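Local coordinates for protein poly-beta-hydroxybuterate polymerase (Cupriavidus necator, PDB 5T6O) that polymerises hydroxybutyrate units into polyhydroxybutyrate without a template, probably as an acyltransferase, this chain being the catalytic domain of the class I synthase, at residues Y22-Q27 / G382-A387; T148-A153 / Y289-L294. The protein carries 1 engineered substitution. One frame throughout, in Å; residues are numbered along the deposited sequence.

Interaction 1 of 2, residues Y22-Q27 / G382-A387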
loop_
_atom_site.group_PDB
_atom_site.type_symbol
_atom_site.label_atom_id
_atom_site.label_comp_id
_atom_site.label_asym_id
_atom_site.label_seq_id
_atom_site.Cartn_x
_atom_site.Cartn_y
_atom_site.Cartn_z
ATOM N N TYR A 22 -41.591 2.460 6.524
ATOM C CA TYR A 22 -40.163 2.491 6.241
ATOM C C TYR A 22 -39.496 3.802 6.609
ATOM O O TYR A 22 -38.294 3.807 6.884
ATOM C CB TYR A 22 -39.917 2.215 4.752
ATOM C CG TYR A 22 -40.345 0.836 4.332
ATOM C CD1 TYR A 22 -41.668 0.568 3.979
ATOM C CD2 TYR A 22 -39.426 -0.219 4.298
ATOM C CE1 TYR A 22 -42.066 -0.708 3.600
ATOM C CE2 TYR A 22 -39.822 -1.505 3.922
ATOM C CZ TYR A 22 -41.133 -1.737 3.576
ATOM O OH TYR A 22 -41.515 -3.009 3.197
ATOM N N PHE A 23 -40.222 4.918 6.607
ATOM C CA PHE A 23 -39.552 6.198 6.813
ATOM C C PHE A 23 -40.570 7.294 7.101
ATOM O O PHE A 23 -41.780 7.123 6.913
ATOM C CB PHE A 23 -38.708 6.583 5.594
ATOM C CG PHE A 23 -39.515 7.124 4.444
ATOM C CD1 PHE A 23 -40.327 6.289 3.696
ATOM C CD2 PHE A 23 -39.438 8.468 4.096
ATOM C CE1 PHE A 23 -41.066 6.795 2.634
ATOM C CE2 PHE A 23 -40.165 8.976 3.037
ATOM C CZ PHE A 23 -40.978 8.147 2.305
ATOM N N GLN A 24 -40.048 8.419 7.587
ATOM C CA GLN A 24 -40.764 9.686 7.662
ATOM C C GLN A 24 -40.109 10.685 6.718
ATOM O O GLN A 24 -38.878 10.775 6.653
ATOM C CB GLN A 24 -40.741 10.255 9.080
ATOM C CG GLN A 24 -41.570 9.464 10.072
ATOM C CD GLN A 24 -41.552 10.073 11.446
ATOM O OE1 GLN A 24 -40.481 10.362 12.002
ATOM N NE2 GLN A 24 -42.748 10.301 12.004
ATOM N N LEU A 25 -40.922 11.439 5.984
ATOM C CA LEU A 25 -40.396 12.509 5.148
ATOM C C LEU A 25 -40.410 13.803 5.954
ATOM O O LEU A 25 -41.474 14.244 6.394
ATOM C CB LEU A 25 -41.210 12.685 3.870
ATOM C CG LEU A 25 -40.540 13.642 2.868
ATOM C CD1 LEU A 25 -39.247 13.047 2.335
ATOM C CD2 LEU A 25 -41.502 13.964 1.723
ATOM N N LEU A 26 -39.231 14.386 6.177
ATOM C CA LEU A 26 -39.155 15.699 6.810
ATOM C C LEU A 26 -39.112 16.789 5.751
ATOM O O LEU A 26 -38.539 16.610 4.677
ATOM C CB LEU A 26 -37.911 15.827 7.692
ATOM C CG LEU A 26 -37.629 14.712 8.710
ATOM C CD1 LEU A 26 -36.476 15.108 9.647
ATOM C CD2 LEU A 26 -38.854 14.366 9.497
ATOM N N GLN A 27 -39.723 17.932 6.069
ATOM C CA GLN A 27 -39.603 19.149 5.272
ATOM C C GLN A 27 -39.205 20.264 6.221
ATOM O O GLN A 27 -39.843 20.441 7.261
ATOM C CB GLN A 27 -40.911 19.530 4.559
ATOM C CG GLN A 27 -40.785 20.816 3.728
ATOM C CD GLN A 27 -42.080 21.213 3.033
ATOM O OE1 GLN A 27 -42.183 22.298 2.437
ATOM N NE2 GLN A 27 -43.083 20.348 3.114
ATOM N N GLY A 382 -38.941 14.320 14.254
ATOM C CA GLY A 382 -39.835 13.184 14.133
ATOM C C GLY A 382 -39.524 12.082 15.133
ATOM O O GLY A 382 -38.446 12.011 15.719
ATOM N N ARG A 383 -40.500 11.195 15.325
ATOM C CA ARG A 383 -40.322 10.146 16.324
ATOM C C ARG A 383 -39.536 8.938 15.805
ATOM O O ARG A 383 -38.962 8.205 16.624
ATOM C CB ARG A 383 -41.689 9.702 16.877
ATOM C CG ARG A 383 -42.533 8.874 15.933
ATOM C CD ARG A 383 -43.991 8.776 16.426
ATOM N NE ARG A 383 -44.782 7.894 15.569
ATOM C CZ ARG A 383 -45.336 8.261 14.416
ATOM N NH1 ARG A 383 -45.215 9.511 13.968
ATOM N NH2 ARG A 383 -46.022 7.371 13.707
ATOM N N TYR A 384 -39.481 8.698 14.483
ATOM C CA TYR A 384 -38.730 7.527 14.013
ATOM C C TYR A 384 -37.268 7.605 14.428
ATOM O O TYR A 384 -36.692 6.608 14.883
ATOM C CB TYR A 384 -38.805 7.356 12.490
ATOM C CG TYR A 384 -40.125 6.843 11.940
ATOM C CD1 TYR A 384 -41.309 6.953 12.676
ATOM C CD2 TYR A 384 -40.191 6.269 10.664
ATOM C CE1 TYR A 384 -42.516 6.503 12.166
ATOM C CE2 TYR A 384 -41.400 5.804 10.144
ATOM C CZ TYR A 384 -42.557 5.937 10.902
ATOM O OH TYR A 384 -43.759 5.497 10.405
ATOM N N VAL A 385 -36.649 8.781 14.289
ATOM C CA VAL A 385 -35.212 8.882 14.545
ATOM C C VAL A 385 -34.894 8.683 16.029
ATOM O O VAL A 385 -33.745 8.382 16.377
ATOM C CB VAL A 385 -34.669 10.232 14.031
ATOM C CG1 VAL A 385 -35.203 11.377 14.888
ATOM C CG2 VAL A 385 -33.114 10.224 13.992
ATOM N N LYS A 386 -35.891 8.822 16.915
ATOM C CA LYS A 386 -35.662 8.642 18.344
ATOM C C LYS A 386 -35.737 7.184 18.780
ATOM O O LYS A 386 -35.399 6.879 19.930
ATOM C CB LYS A 386 -36.679 9.465 19.152
ATOM C CG LYS A 386 -36.585 10.962 18.860
ATOM C CD LYS A 386 -37.692 11.770 19.565
ATOM C CE LYS A 386 -37.587 13.238 19.161
ATOM N NZ LYS A 386 -38.593 14.104 19.816
ATOM N N ALA A 387 -36.172 6.284 17.905
ATOM C CA ALA A 387 -36.357 4.890 18.281
ATOM C C ALA A 387 -35.006 4.193 18.375
ATOM O O ALA A 387 -34.185 4.278 17.455
ATOM C CB ALA A 387 -37.258 4.171 17.275
HETATM O O HOH W 1 -37.754 10.784 12.498
#
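The Tyr384 ring carries the side chain of Gln24 flat against one face: Gln24 CG sits 3.4 Å from the centroid of the Tyr384 ring as a CH-pi contact, and the Gln24 amide runs on nearly parallel to the ring, the planes 8° apart. At the ring's edge, in its plane, lie Phe23 N and Arg383 CG, while Tyr384 CE2 packs 3.5 Å from Phe23 C. Tyr384 CE1 in turn lies over the rim of one face of the Arg383 guanidinium. Gln24 reaches across because CG is anti to its carbonyl carbon (chi1 -69°) and the chain beyond is extended. Its OE1 accepts from Tyr384 N at 3.2 Å, a fairly straight bond whose donor stands above the carbonyl plane, and a water donates to OE1 and accepts from Val385 N. Gln24 NE2 and Arg383 NH1, both donors, come within 3.3 Å of each other; both bond to Glu19 and Glu378, which probably draw them together. Tyr384 OH bonds to Asn20 O. A buried glutamine is thus saturated at both ends of its amide. The contact lays the C-terminal segment over strand 23-28, one of the antiparallel strands that extend the central sheet of this alpha/beta hydrolase fold.

Interaction 2 of 2, residues T148-A153 / Y289-L294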
loop_
_atom_site.group_PDB
_atom_site.type_symbol
_atom_site.label_atom_id
_atom_site.label_comp_id
_atom_site.label_asym_id
_atom_site.label_seq_id
_atom_site.Cartn_x
_atom_site.Cartn_y
_atom_site.Cartn_z
ATOM N N THR A 148 -20.265 8.149 -1.759
ATOM C CA THR A 148 -21.140 7.052 -2.171
ATOM C C THR A 148 -20.345 5.972 -2.890
ATOM O O THR A 148 -19.565 6.272 -3.796
ATOM C CB THR A 148 -22.242 7.584 -3.087
ATOM O OG1 THR A 148 -23.071 8.483 -2.348
ATOM C CG2 THR A 148 -23.079 6.441 -3.689
ATOM N N LEU A 149 -20.554 4.717 -2.505
ATOM C CA LEU A 149 -20.012 3.593 -3.258
ATOM C C LEU A 149 -21.031 3.152 -4.301
ATOM O O LEU A 149 -22.181 2.850 -3.963
ATOM C CB LEU A 149 -19.664 2.430 -2.329
ATOM C CG LEU A 149 -18.472 2.674 -1.404
ATOM C CD1 LEU A 149 -18.366 1.544 -0.355
ATOM C CD2 LEU A 149 -17.186 2.793 -2.223
ATOM N N LEU A 150 -20.618 3.154 -5.565
ATOM C CA LEU A 150 -21.317 2.449 -6.629
ATOM C C LEU A 150 -20.481 1.302 -7.176
ATOM O O LEU A 150 -20.989 0.181 -7.365
ATOM C CB LEU A 150 -21.679 3.421 -7.765
ATOM C CG LEU A 150 -22.592 4.593 -7.398
ATOM C CD1 LEU A 150 -22.852 5.460 -8.634
ATOM C CD2 LEU A 150 -23.906 4.121 -6.761
ATOM N N ASP A 151 -19.196 1.558 -7.422
ATOM C CA ASP A 151 -18.215 0.523 -7.737
ATOM C C ASP A 151 -17.500 0.163 -6.443
ATOM O O ASP A 151 -16.824 1.005 -5.846
ATOM C CB ASP A 151 -17.232 1.026 -8.799
ATOM C CG ASP A 151 -16.240 -0.036 -9.260
ATOM O OD1 ASP A 151 -16.052 -1.073 -8.578
ATOM O OD2 ASP A 151 -15.627 0.193 -10.323
ATOM N N PHE A 152 -17.671 -1.081 -5.992
ATOM C CA PHE A 152 -17.158 -1.511 -4.701
ATOM C C PHE A 152 -15.820 -2.239 -4.822
ATOM O O PHE A 152 -15.381 -2.890 -3.864
ATOM C CB PHE A 152 -18.203 -2.394 -3.987
ATOM C CG PHE A 152 -19.437 -1.636 -3.513
ATOM C CD1 PHE A 152 -20.350 -1.119 -4.428
ATOM C CD2 PHE A 152 -19.694 -1.470 -2.160
ATOM C CE1 PHE A 152 -21.481 -0.423 -4.000
ATOM C CE2 PHE A 152 -20.828 -0.771 -1.716
ATOM C CZ PHE A 152 -21.719 -0.255 -2.636
ATOM N N ALA A 153 -15.152 -2.130 -5.970
ATOM C CA ALA A 153 -13.858 -2.784 -6.133
ATOM C C ALA A 153 -12.882 -2.323 -5.058
ATOM O O ALA A 153 -12.872 -1.156 -4.661
ATOM C CB ALA A 153 -13.285 -2.499 -7.525
ATOM N N TYR A 289 -14.497 8.007 -6.818
ATOM C CA TYR A 289 -14.138 8.521 -8.139
ATOM C C TYR A 289 -14.534 7.550 -9.238
ATOM O O TYR A 289 -14.860 7.971 -10.357
ATOM C CB TYR A 289 -12.640 8.806 -8.211
ATOM C CG TYR A 289 -12.225 9.455 -9.511
ATOM C CD1 TYR A 289 -12.376 10.821 -9.694
ATOM C CD2 TYR A 289 -11.693 8.704 -10.554
ATOM C CE1 TYR A 289 -12.014 11.428 -10.874
ATOM C CE2 TYR A 289 -11.327 9.306 -11.757
ATOM C CZ TYR A 289 -11.490 10.674 -11.899
ATOM O OH TYR A 289 -11.138 11.306 -13.068
ATOM N N ALA A 290 -14.490 6.245 -8.944
ATOM C CA ALA A 290 -14.867 5.239 -9.922
ATOM C C ALA A 290 -16.299 5.415 -10.424
ATOM O O ALA A 290 -16.630 4.896 -11.496
ATOM C CB ALA A 290 -14.675 3.841 -9.327
ATOM N N SER A 291 -17.158 6.133 -9.688
ATOM C CA SER A 291 -18.485 6.438 -10.222
ATOM C C SER A 291 -18.418 7.230 -11.523
ATOM O O SER A 291 -19.370 7.174 -12.308
ATOM C CB SER A 291 -19.320 7.215 -9.200
ATOM O OG SER A 291 -19.513 6.451 -8.020
ATOM N N THR A 292 -17.328 7.963 -11.780
ATOM C CA THR A 292 -17.264 8.752 -13.008
ATOM C C THR A 292 -17.197 7.879 -14.253
ATOM O O THR A 292 -17.432 8.376 -15.360
ATOM C CB THR A 292 -16.054 9.696 -13.016
ATOM O OG1 THR A 292 -14.841 8.938 -12.917
ATOM C CG2 THR A 292 -16.130 10.699 -11.875
ATOM N N ALA A 293 -16.874 6.604 -14.104
ATOM C CA ALA A 293 -16.833 5.692 -15.238
ATOM C C ALA A 293 -18.187 5.067 -15.543
ATOM O O ALA A 293 -18.319 4.395 -16.570
ATOM C CB ALA A 293 -15.812 4.578 -14.979
ATOM N N LEU A 294 -19.183 5.270 -14.676
ATOM C CA LEU A 294 -20.470 4.589 -14.744
ATOM C C LEU A 294 -21.613 5.484 -15.186
ATOM O O LEU A 294 -22.573 4.990 -15.779
ATOM C CB LEU A 294 -20.843 4.022 -13.364
ATOM C CG LEU A 294 -19.797 3.172 -12.661
ATOM C CD1 LEU A 294 -20.311 2.732 -11.286
ATOM C CD2 LEU A 294 -19.489 1.966 -13.553
HETATM O O HOH W 2 -19.660 7.905 -5.951
HETATM O O HOH W 3 -18.258 4.195 -6.937
HETATM O O HOH W 4 -16.001 2.136 -12.212
#
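Leu150 and Asp151 meet Leu294, Ala290 and Ser291 through carbon contacts, with no direct hydrogen bond between the two segments. Leu294 CD1 packs 3.8 Å from Leu150 CB, and Leu150 CD1 lies alongside the hydroxyl, 3.5 Å from Ser291 OG. Next to them Asp151 CB and Ala290 CB touch methylene to methyl at 3.8 Å. Waters supply the polar links. One donates from its two hydrogens to Asp151 OD2 and to Ala290 O; a second accepts from Asp151 N at 2.8 Å and also bonds to Ser291 OG. In the alpha/beta hydrolase fold the two segments belong to loops beside the central sheet: 148-153 follows just after strand 140-146, whereas 289-294 runs from the last residue of helix 285-289 toward strand 299-304. Further out, Asp151 is fixed by an Asx turn: with CG anti to the backbone N (chi1 -176°), its OD1 accepts from Ala153 N at 3.0 Å, on the anti side and 30° out of the carboxylate plane. Asn248 binds the same OD1 through its ND2 and takes the N-H of Phe152 on its OD1. On the facing segment, Tyr289 O receives both Thr292 N and Thr292 OG1, the latter at 2.7 Å, and Leu294 N bonds to Ser291 O in the short 3-10 turn that presents Ser291 and Leu294 to the other loop.

In the fold
Both halves of interaction 2 fall between the two halves of interaction 1 along the chain, which passes through 22-27, then 148-153 and 289-294, and returns at 382-387. The chain's centre lies between the two contacts, their own centres 29 Å apart and their nearest atoms about 17 Å apart, so they do not touch. One central sheet relates them. Strand 23-28 belongs to one of its two antiparallel flanks, whereas strand 140-146, from which 148-153 emerges, lies among the parallel strands; strands 72-77, 40-43 and 113-118 come between. Interaction 1 joins regions near the two ends of the catalytic domain, and interaction 2 links loops within its alpha/beta hydrolase core.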